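Long-range contacts in meso-diaminopimelate dehydrogenase (Clostridium tetani, PDB 3WGY), which catalyses the reversible, NADP-dependent oxidative deamination of meso-diaminopimelate, and is here an engineered variant holding the branched keto acid 4-methyl-2-oxovalerate: residues H156-R162 with M221-F225; G165-G169 with Y202-E206; T193-M199 with Y224-N229. The protein carries 6 engineered substitutions. One frame throughout, in Å; residues are numbered along the deposited sequence.

Interaction 1: residues H156-R162 with M221-F225. With COI (2-oxo-4-methylpentanoic acid), chain C.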
loop_
_atom_site.group_PDB
_atom_site.type_symbol
_atom_site.label_atom_id
_atom_site.label_comp_id
_atom_site.label_asym_id
_atom_site.label_seq_id
_atom_site.Cartn_x
_atom_site.Cartn_y
_atom_site.Cartn_z
ATOM N N HIS B 156 10.167 -25.598 11.785
ATOM C CA HIS B 156 9.192 -26.676 11.788
ATOM C C HIS B 156 9.609 -27.895 10.967
ATOM O O HIS B 156 9.328 -29.029 11.354
ATOM C CB HIS B 156 7.842 -26.150 11.304
ATOM C CG HIS B 156 7.212 -25.167 12.244
ATOM N ND1 HIS B 156 7.814 -23.971 12.584
ATOM C CD2 HIS B 156 6.038 -25.207 12.918
ATOM C CE1 HIS B 156 7.034 -23.316 13.423
ATOM N NE2 HIS B 156 5.953 -24.044 13.644
ATOM N N SER B 157 10.277 -27.664 9.838
ATOM C CA SER B 157 10.735 -28.758 8.988
ATOM C C SER B 157 11.814 -29.554 9.699
ATOM O O SER B 157 11.875 -30.777 9.575
ATOM C CB SER B 157 11.271 -28.226 7.659
ATOM O OG SER B 157 10.206 -27.800 6.826
ATOM N N ASP B 158 12.675 -28.854 10.434
ATOM C CA ASP B 158 13.731 -29.513 11.196
ATOM C C ASP B 158 13.061 -30.272 12.337
ATOM O O ASP B 158 13.435 -31.401 12.649
ATOM C CB ASP B 158 14.708 -28.488 11.782
ATOM C CG ASP B 158 15.463 -27.718 10.715
ATOM O OD1 ASP B 158 15.894 -28.340 9.718
ATOM O OD2 ASP B 158 15.639 -26.492 10.884
ATOM N N ALA B 159 12.068 -29.635 12.953
ATOM C CA ALA B 159 11.320 -30.231 14.055
ATOM C C ALA B 159 10.667 -31.535 13.609
ATOM O O ALA B 159 10.711 -32.529 14.327
ATOM C CB ALA B 159 10.260 -29.257 14.554
ATOM N N ILE B 160 10.056 -31.520 12.425
ATOM C CA ILE B 160 9.410 -32.709 11.870
ATOM C C ILE B 160 10.430 -33.836 11.722
ATOM O O ILE B 160 10.149 -34.988 12.049
ATOM C CB ILE B 160 8.806 -32.425 10.472
ATOM C CG1 ILE B 160 7.578 -31.533 10.595
ATOM C CG2 ILE B 160 8.402 -33.721 9.800
ATOM C CD1 ILE B 160 7.020 -31.123 9.257
ATOM N N ARG B 161 11.617 -33.491 11.230
ATOM C CA ARG B 161 12.682 -34.466 11.022
ATOM C C ARG B 161 13.177 -35.112 12.317
ATOM O O ARG B 161 13.800 -36.170 12.290
ATOM C CB ARG B 161 13.861 -33.816 10.296
ATOM C CG ARG B 161 13.567 -33.351 8.880
ATOM C CD ARG B 161 14.872 -33.106 8.128
ATOM N NE ARG B 161 14.650 -32.664 6.757
ATOM C CZ ARG B 161 14.340 -31.420 6.410
ATOM N NH1 ARG B 161 14.219 -30.475 7.338
ATOM N NH2 ARG B 161 14.145 -31.122 5.131
ATOM N N ARG B 162 12.904 -34.474 13.448
ATOM C CA ARG B 162 13.313 -35.012 14.741
ATOM C C ARG B 162 12.382 -36.135 15.208
ATOM O O ARG B 162 12.748 -36.940 16.068
ATOM C CB ARG B 162 13.322 -33.901 15.797
ATOM C CG ARG B 162 14.622 -33.118 15.892
ATOM C CD ARG B 162 14.421 -31.853 16.708
ATOM N NE ARG B 162 14.732 -30.667 15.918
ATOM C CZ ARG B 162 14.112 -29.498 16.038
ATOM N NH1 ARG B 162 13.131 -29.347 16.922
ATOM N NH2 ARG B 162 14.478 -28.478 15.272
ATOM N N MET B 221 3.189 -31.971 19.151
ATOM C CA MET B 221 4.487 -31.365 19.431
ATOM C C MET B 221 4.358 -29.949 19.976
ATOM O O MET B 221 3.820 -29.062 19.313
ATOM C CB MET B 221 5.352 -31.334 18.176
ATOM C CG MET B 221 6.768 -30.865 18.449
ATOM S SD MET B 221 7.742 -30.766 16.957
ATOM C CE MET B 221 8.149 -32.493 16.711
ATOM N N PRO B 222 4.870 -29.720 21.195
ATOM C CA PRO B 222 4.822 -28.413 21.856
ATOM C C PRO B 222 5.757 -27.391 21.224
ATOM O O PRO B 222 6.784 -27.745 20.643
ATOM C CB PRO B 222 5.211 -28.747 23.290
ATOM C CG PRO B 222 6.211 -29.836 23.096
ATOM C CD PRO B 222 5.547 -30.712 22.050
ATOM N N ASP B 223 5.381 -26.123 21.349
ATOM C CA ASP B 223 6.147 -25.006 20.805
ATOM C C ASP B 223 6.060 -24.915 19.281
ATOM O O ASP B 223 6.429 -23.892 18.708
ATOM C CB ASP B 223 7.628 -25.095 21.216
ATOM C CG ASP B 223 7.816 -25.251 22.719
ATOM O OD1 ASP B 223 7.206 -24.475 23.483
ATOM O OD2 ASP B 223 8.583 -26.148 23.133
ATOM N N TYR B 224 5.571 -25.968 18.627
ATOM C CA TYR B 224 5.476 -25.958 17.167
ATOM C C TYR B 224 4.095 -26.192 16.567
ATOM O O TYR B 224 3.574 -25.334 15.863
ATOM C CB TYR B 224 6.432 -26.985 16.551
ATOM C CG TYR B 224 7.899 -26.700 16.763
ATOM C CD1 TYR B 224 8.519 -27.005 17.975
ATOM C CD2 TYR B 224 8.678 -26.153 15.741
ATOM C CE1 TYR B 224 9.879 -26.779 18.165
ATOM C CE2 TYR B 224 10.038 -25.921 15.921
ATOM C CZ TYR B 224 10.632 -26.240 17.134
ATOM O OH TYR B 224 11.982 -26.042 17.318
ATOM N N PHE B 225 3.501 -27.346 16.846
ATOM C CA PHE B 225 2.199 -27.684 16.275
ATOM C C PHE B 225 1.018 -27.771 17.239
ATOM O O PHE B 225 -0.125 -27.558 16.836
ATOM C CB PHE B 225 2.306 -29.015 15.525
ATOM C CG PHE B 225 3.330 -29.017 14.433
ATOM C CD1 PHE B 225 3.028 -28.501 13.178
ATOM C CD2 PHE B 225 4.603 -29.523 14.663
ATOM C CE1 PHE B 225 3.982 -28.487 12.163
ATOM C CE2 PHE B 225 5.570 -29.515 13.655
ATOM C CZ PHE B 225 5.258 -28.996 12.403
HETATM C C1 COI C . 10.877 -21.252 10.989
HETATM O O1 COI C . 10.131 -22.161 11.402
HETATM O O2 COI C . 10.650 -20.709 9.883
HETATM C C2 COI C . 12.074 -20.795 11.826
HETATM O O3 COI C . 12.330 -21.297 12.921
HETATM C C3 COI C . 12.935 -19.687 11.219
HETATM C C4 COI C . 14.157 -20.300 10.530
HETATM C C5 COI C . 14.978 -19.193 9.866
HETATM C C6 COI C . 15.020 -21.029 11.562
#
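His156, near the start of helix 154-162, packs its imidazole against the rings of both Tyr224 and Phe225. Two T-shaped stacks result: the edge of Tyr224 points into one imidazole face, with centroids 5.2 Å apart and planes at 76°, while the edge of the imidazole itself points into the Phe225 face. A chi1 of -67° sets CG opposite the carbonyl carbon, and the turn of the ring then directs ND1 to the bound keto acid, where it donates to O1 of COI at 3.2 Å; the backbone N of His156 adds a weak bond to the same oxygen. One helical turn on, the small Ala159 lays CB over the Tyr224 ring, 3.6 Å from CE2, in a CH-pi contact, its single methyl suiting the close approach of helix and loop. Its CB also meets Met221 SD at 3.8 Å. Ile160 then extends CG1 to Phe225 CZ (3.9 Å), crossing it at about a right angle. Arg162 bends back so that its guanidinium lies over Ala159 CA, and NH1 comes within 3.5 Å of Tyr224 OH. Packed at face and edge by aromatic rings, the imidazole probably rotates little, consistent with ND1 staying directed at the ligand carboxylate.

Interaction 2: residues G165-G169 with Y202-E206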
loop_
_atom_site.group_PDB
_atom_site.type_symbol
_atom_site.label_atom_id
_atom_site.label_comp_id
_atom_site.label_asym_id
_atom_site.label_seq_id
_atom_site.Cartn_x
_atom_site.Cartn_y
_atom_site.Cartn_z
ATOM N N GLY B 165 10.615 -42.075 13.084
ATOM C CA GLY B 165 9.913 -42.610 11.931
ATOM C C GLY B 165 9.873 -41.693 10.722
ATOM O O GLY B 165 9.448 -42.105 9.643
ATOM N N VAL B 166 10.308 -40.448 10.899
ATOM C CA VAL B 166 10.318 -39.474 9.809
ATOM C C VAL B 166 11.669 -39.405 9.099
ATOM O O VAL B 166 12.653 -38.960 9.680
ATOM C CB VAL B 166 9.976 -38.057 10.326
ATOM C CG1 VAL B 166 10.205 -37.024 9.220
ATOM C CG2 VAL B 166 8.529 -38.016 10.803
ATOM N N LYS B 167 11.701 -39.849 7.846
ATOM C CA LYS B 167 12.911 -39.818 7.024
ATOM C C LYS B 167 13.221 -38.382 6.629
ATOM O O LYS B 167 14.320 -37.865 6.853
ATOM C CB LYS B 167 12.700 -40.617 5.739
ATOM C CG LYS B 167 12.960 -42.091 5.851
ATOM C CD LYS B 167 14.264 -42.456 5.168
ATOM C CE LYS B 167 14.180 -42.222 3.669
ATOM N NZ LYS B 167 15.444 -42.622 2.985
ATOM N N ASN B 168 12.233 -37.752 6.010
ATOM C CA ASN B 168 12.373 -36.389 5.557
ATOM C C ASN B 168 10.977 -35.769 5.528
ATOM O O ASN B 168 9.980 -36.477 5.653
ATOM C CB ASN B 168 13.015 -36.387 4.162
ATOM C CG ASN B 168 13.550 -35.029 3.776
ATOM O OD1 ASN B 168 13.568 -34.111 4.589
ATOM N ND2 ASN B 168 13.996 -34.894 2.532
ATOM N N GLY B 169 10.906 -34.449 5.389
ATOM C CA GLY B 169 9.612 -33.798 5.363
ATOM C C GLY B 169 9.672 -32.286 5.268
ATOM O O GLY B 169 10.741 -31.683 5.304
ATOM N N TYR B 202 4.146 -32.636 5.021
ATOM C CA TYR B 202 4.256 -33.675 4.015
ATOM C C TYR B 202 5.481 -34.444 4.468
ATOM O O TYR B 202 6.599 -33.928 4.440
ATOM C CB TYR B 202 4.450 -33.071 2.626
ATOM C CG TYR B 202 3.231 -32.316 2.143
ATOM C CD1 TYR B 202 2.977 -31.009 2.568
ATOM C CD2 TYR B 202 2.308 -32.926 1.287
ATOM C CE1 TYR B 202 1.834 -30.327 2.151
ATOM C CE2 TYR B 202 1.167 -32.264 0.869
ATOM C CZ TYR B 202 0.933 -30.965 1.302
ATOM O OH TYR B 202 -0.206 -30.318 0.887
ATOM N N VAL B 203 5.257 -35.679 4.895
ATOM C CA VAL B 203 6.329 -36.498 5.427
ATOM C C VAL B 203 6.722 -37.740 4.645
ATOM O O VAL B 203 5.884 -38.437 4.089
ATOM C CB VAL B 203 5.976 -36.937 6.874
ATOM C CG1 VAL B 203 7.005 -37.929 7.403
ATOM C CG2 VAL B 203 5.875 -35.712 7.772
ATOM N N VAL B 204 8.024 -37.993 4.612
ATOM C CA VAL B 204 8.575 -39.176 3.975
ATOM C C VAL B 204 8.925 -40.048 5.179
ATOM O O VAL B 204 9.860 -39.747 5.923
ATOM C CB VAL B 204 9.857 -38.859 3.188
ATOM C CG1 VAL B 204 10.369 -40.122 2.506
ATOM C CG2 VAL B 204 9.575 -37.765 2.160
ATOM N N PRO B 205 8.165 -41.129 5.398
ATOM C CA PRO B 205 8.397 -42.035 6.526
ATOM C C PRO B 205 9.510 -43.053 6.293
ATOM O O PRO B 205 9.791 -43.412 5.148
ATOM C CB PRO B 205 7.048 -42.718 6.678
ATOM C CG PRO B 205 6.663 -42.924 5.235
ATOM C CD PRO B 205 7.005 -41.576 4.600
ATOM N N GLU B 206 10.140 -43.500 7.380
ATOM C CA GLU B 206 11.180 -44.528 7.303
ATOM C C GLU B 206 10.395 -45.795 6.986
ATOM O O GLU B 206 9.209 -45.867 7.300
ATOM C CB GLU B 206 11.870 -44.718 8.658
ATOM C CG GLU B 206 12.593 -43.509 9.221
ATOM C CD GLU B 206 13.879 -43.182 8.485
ATOM O OE1 GLU B 206 14.382 -44.039 7.738
ATOM O OE2 GLU B 206 14.394 -42.064 8.668
HETATM O O HOH W 1 14.475 -41.085 10.942
#
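Val204 O takes two backbone bonds, from Lys167 N at 2.7 Å and from Asn168 N at 3.1 Å, the signature of a classic beta bulge between antiparallel strands 166-175 and 197-205. The two donors meet the oxygen differently: Lys167 N comes nearly end-on to the carbonyl, whereas Asn168 N lies in the carbonyl plane on a lone pair. Val204 N answers with a straight bond to Asn168 O (2.7 Å, 167°). Beyond the bulge, Glu206 N donates to Gly165 O, approaching from above the carbonyl plane. Gly165 has a positive phi of 95°, where a side chain would press on the preceding carbonyl, and so glycine fits this turn just ahead of the strand. Gly169 suits its place for another reason: its CA sits 3.2 Å from Tyr202 O, with little space for a CB. Asn168 OD1 accepts a weak bond from Gly169 N, but its main partner is Arg161 NE on helix 154-162, while ND2 reaches Glu237 OE2. The branched valines cover the two sides of the sheet. Val204 packs on helix 237-243, and Val203 turns toward helices 154-162 and 211-219. On this second side Val166, with CG1 opposite its backbone N (chi1 171°), rests both methyls against one methyl of Val203, CG2 lying 3.7 Å from Val203 CG1.

Interaction 3: residues T193-M199 with Y224-N229. Engineered in segment 193-199: Met199 (natural residue Arg).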
loop_
_atom_site.group_PDB
_atom_site.type_symbol
_atom_site.label_atom_id
_atom_site.label_comp_id
_atom_site.label_asym_id
_atom_site.label_seq_id
_atom_site.Cartn_x
_atom_site.Cartn_y
_atom_site.Cartn_z
ATOM N N THR B 193 -4.975 -18.012 18.072
ATOM C CA THR B 193 -3.919 -18.544 17.216
ATOM C C THR B 193 -4.460 -19.665 16.347
ATOM O O THR B 193 -4.178 -19.736 15.149
ATOM C CB THR B 193 -2.762 -19.108 18.045
ATOM O OG1 THR B 193 -2.205 -18.067 18.857
ATOM C CG2 THR B 193 -1.688 -19.663 17.136
ATOM N N ARG B 194 -5.257 -20.526 16.966
ATOM C CA ARG B 194 -5.835 -21.676 16.291
ATOM C C ARG B 194 -6.801 -21.351 15.155
ATOM O O ARG B 194 -7.040 -22.189 14.282
ATOM C CB ARG B 194 -6.543 -22.568 17.310
ATOM C CG ARG B 194 -6.975 -23.894 16.726
ATOM C CD ARG B 194 -7.606 -24.810 17.757
ATOM N NE ARG B 194 -7.166 -26.182 17.544
ATOM C CZ ARG B 194 -5.989 -26.658 17.942
ATOM N NH1 ARG B 194 -5.135 -25.876 18.592
ATOM N NH2 ARG B 194 -5.657 -27.908 17.670
ATOM N N GLU B 195 -7.361 -20.147 15.159
ATOM C CA GLU B 195 -8.306 -19.758 14.119
ATOM C C GLU B 195 -7.672 -19.098 12.895
ATOM O O GLU B 195 -8.216 -19.197 11.795
ATOM C CB GLU B 195 -9.364 -18.810 14.695
ATOM C CG GLU B 195 -10.144 -19.378 15.872
ATOM C CD GLU B 195 -11.061 -18.350 16.511
ATOM O OE1 GLU B 195 -10.594 -17.227 16.799
ATOM O OE2 GLU B 195 -12.249 -18.663 16.733
ATOM N N LYS B 196 -6.533 -18.435 13.082
ATOM C CA LYS B 196 -5.850 -17.727 11.989
ATOM C C LYS B 196 -5.065 -18.572 10.984
ATOM O O LYS B 196 -5.164 -18.341 9.778
ATOM C CB LYS B 196 -4.902 -16.659 12.550
ATOM C CG LYS B 196 -5.587 -15.508 13.262
ATOM C CD LYS B 196 -4.578 -14.468 13.731
ATOM C CE LYS B 196 -3.903 -13.768 12.560
ATOM N NZ LYS B 196 -2.872 -12.800 13.029
ATOM N N HIS B 197 -4.269 -19.518 11.477
ATOM C CA HIS B 197 -3.460 -20.359 10.602
ATOM C C HIS B 197 -3.485 -21.835 10.970
ATOM O O HIS B 197 -3.583 -22.196 12.143
ATOM C CB HIS B 197 -1.983 -19.933 10.625
ATOM C CG HIS B 197 -1.746 -18.481 10.342
ATOM N ND1 HIS B 197 -1.925 -17.499 11.296
ATOM C CD2 HIS B 197 -1.298 -17.851 9.228
ATOM C CE1 HIS B 197 -1.593 -16.327 10.784
ATOM N NE2 HIS B 197 -1.212 -16.513 9.532
ATOM N N GLU B 198 -3.364 -22.683 9.953
ATOM C CA GLU B 198 -3.308 -24.125 10.159
ATOM C C GLU B 198 -1.930 -24.551 9.659
ATOM O O GLU B 198 -1.227 -23.770 9.009
ATOM C CB GLU B 198 -4.394 -24.846 9.354
ATOM C CG GLU B 198 -4.076 -25.000 7.881
ATOM C CD GLU B 198 -5.108 -25.831 7.130
ATOM O OE1 GLU B 198 -5.345 -26.994 7.518
ATOM O OE2 GLU B 198 -5.681 -25.326 6.143
ATOM N N MET B 199 -1.530 -25.774 9.966
ATOM C CA MET B 199 -0.237 -26.259 9.517
ATOM C C MET B 199 -0.375 -27.592 8.803
ATOM O O MET B 199 -1.076 -28.490 9.270
ATOM C CB MET B 199 0.722 -26.371 10.702
ATOM C CG MET B 199 1.450 -25.061 10.996
ATOM S SD MET B 199 2.352 -25.107 12.545
ATOM C CE MET B 199 2.236 -23.389 13.063
ATOM N N TYR B 224 5.571 -25.968 18.627
ATOM C CA TYR B 224 5.476 -25.958 17.167
ATOM C C TYR B 224 4.095 -26.192 16.567
ATOM O O TYR B 224 3.574 -25.334 15.863
ATOM C CB TYR B 224 6.432 -26.985 16.551
ATOM C CG TYR B 224 7.899 -26.700 16.763
ATOM C CD1 TYR B 224 8.519 -27.005 17.975
ATOM C CD2 TYR B 224 8.678 -26.153 15.741
ATOM C CE1 TYR B 224 9.879 -26.779 18.165
ATOM C CE2 TYR B 224 10.038 -25.921 15.921
ATOM C CZ TYR B 224 10.632 -26.240 17.134
ATOM O OH TYR B 224 11.982 -26.042 17.318
ATOM N N PHE B 225 3.501 -27.346 16.846
ATOM C CA PHE B 225 2.199 -27.684 16.275
ATOM C C PHE B 225 1.018 -27.771 17.239
ATOM O O PHE B 225 -0.125 -27.558 16.836
ATOM C CB PHE B 225 2.306 -29.015 15.525
ATOM C CG PHE B 225 3.330 -29.017 14.433
ATOM C CD1 PHE B 225 3.028 -28.501 13.178
ATOM C CD2 PHE B 225 4.603 -29.523 14.663
ATOM C CE1 PHE B 225 3.982 -28.487 12.163
ATOM C CE2 PHE B 225 5.570 -29.515 13.655
ATOM C CZ PHE B 225 5.258 -28.996 12.403
ATOM N N ALA B 226 1.296 -28.098 18.495
ATOM C CA ALA B 226 0.264 -28.245 19.517
ATOM C C ALA B 226 -0.877 -27.227 19.449
ATOM O O ALA B 226 -2.048 -27.597 19.533
ATOM C CB ALA B 226 0.905 -28.214 20.906
ATOM N N ASP B 227 -0.542 -25.952 19.286
ATOM C CA ASP B 227 -1.559 -24.908 19.235
ATOM C C ASP B 227 -2.302 -24.768 17.914
ATOM O O ASP B 227 -3.299 -24.053 17.852
ATOM C CB ASP B 227 -0.945 -23.549 19.593
ATOM C CG ASP B 227 -0.471 -23.480 21.034
ATOM O OD1 ASP B 227 -1.270 -23.800 21.937
ATOM O OD2 ASP B 227 0.698 -23.105 21.265
ATOM N N TYR B 228 -1.840 -25.448 16.868
ATOM C CA TYR B 228 -2.483 -25.338 15.553
ATOM C C TYR B 228 -3.115 -26.622 15.034
ATOM O O TYR B 228 -2.666 -27.715 15.364
ATOM C CB TYR B 228 -1.472 -24.873 14.494
ATOM C CG TYR B 228 -0.772 -23.562 14.785
ATOM C CD1 TYR B 228 0.195 -23.472 15.785
ATOM C CD2 TYR B 228 -1.059 -22.414 14.036
ATOM C CE1 TYR B 228 0.862 -22.284 16.032
ATOM C CE2 TYR B 228 -0.399 -21.220 14.273
ATOM C CZ TYR B 228 0.563 -21.163 15.272
ATOM O OH TYR B 228 1.240 -19.994 15.510
ATOM N N ASN B 229 -4.160 -26.485 14.220
ATOM C CA ASN B 229 -4.778 -27.653 13.612
ATOM C C ASN B 229 -3.720 -28.060 12.600
ATOM O O ASN B 229 -3.366 -27.268 11.720
ATOM C CB ASN B 229 -6.074 -27.297 12.886
ATOM C CG ASN B 229 -7.152 -26.794 13.824
ATOM O OD1 ASN B 229 -7.252 -27.239 14.970
ATOM N ND2 ASN B 229 -7.982 -25.875 13.336
HETATM O O HOH W 2 -4.928 -23.911 13.828
HETATM O O HOH W 3 -9.319 -23.369 13.873
HETATM O O HOH W 4 -4.210 -28.514 9.030
#
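Arg194 O, in the short helix 193-196, accepts hydrogen bonds from two waters that both lead to Asn229. The first water also donates to His197 O at 2.8 Å and accepts from Asn229 N at 2.7 Å, so three backbone groups close round it; the second takes a weak bond from Asn229 ND2. An asparagine serves well here, its ND2 giving the water a donor, while OD1 lies 2.8 Å from Arg194 NE, the amide and guanidinium planes standing 80° apart. With CG opposite the backbone N (chi1 -171°) and a bend at chi3, the arginine brings one guanidinium face over the peptide between Tyr228 and Asn229. Farther along, Met199 N donates to Asn229 O at 2.9 Å, almost straight at 171°. The Tyr228 ring is wedged between side chains: the methyl CG2 of Thr193 lies over one face, 3.3 Å from CZ, and the terminal methyl of Met199 over the other, while His197 O sits at the ring edge. Met199 is engineered, replacing the natural arginine. Its long, flexible thioether also brings SD 3.5 Å from Phe225 CD1, making Met-aromatic contacts with both Phe225 and Tyr228. Residues 225-228 form a type I beta turn, closed by Tyr228 N donating to Phe225 O at 2.7 Å, and this turn presents Tyr228 to the helix-strand junction. Just beyond it begins strand 230-234, which runs parallel to 197-205, and Met199 continues the pairing through its backbone with Thr231. Strand 197-205, helix 211-219 and strand 230-234 thus make a beta-alpha-beta crossover, with this contact joining the start of its first strand to the loop that leads into its second.

Overall arrangement
Interactions 1 and 3 share Tyr224 and Phe225 and lie 13 Å apart, centre to centre. Met221 O and Ala226 N, 2.8 Å apart and probably hydrogen-bonded, tie the shared loop together, and His156 CD2 packs 3.7 Å from Met199 SD, so the engineered side chain backs a ligand-pocket residue. Interaction 2, centred 12 Å from interaction 1, follows helix 154-162 into the sheet, linked by the probable bond from Arg161 NE to Asn168 OD1 (2.8 Å). Interactions 2 and 3 sit 21 Å apart at opposite ends of strand 197-205. Interaction 1 contacts the keto acid through His156; the ligand's nearest atoms lie about 6 Å from the Tyr224 side chain and about 13 Å from Gly169 CA.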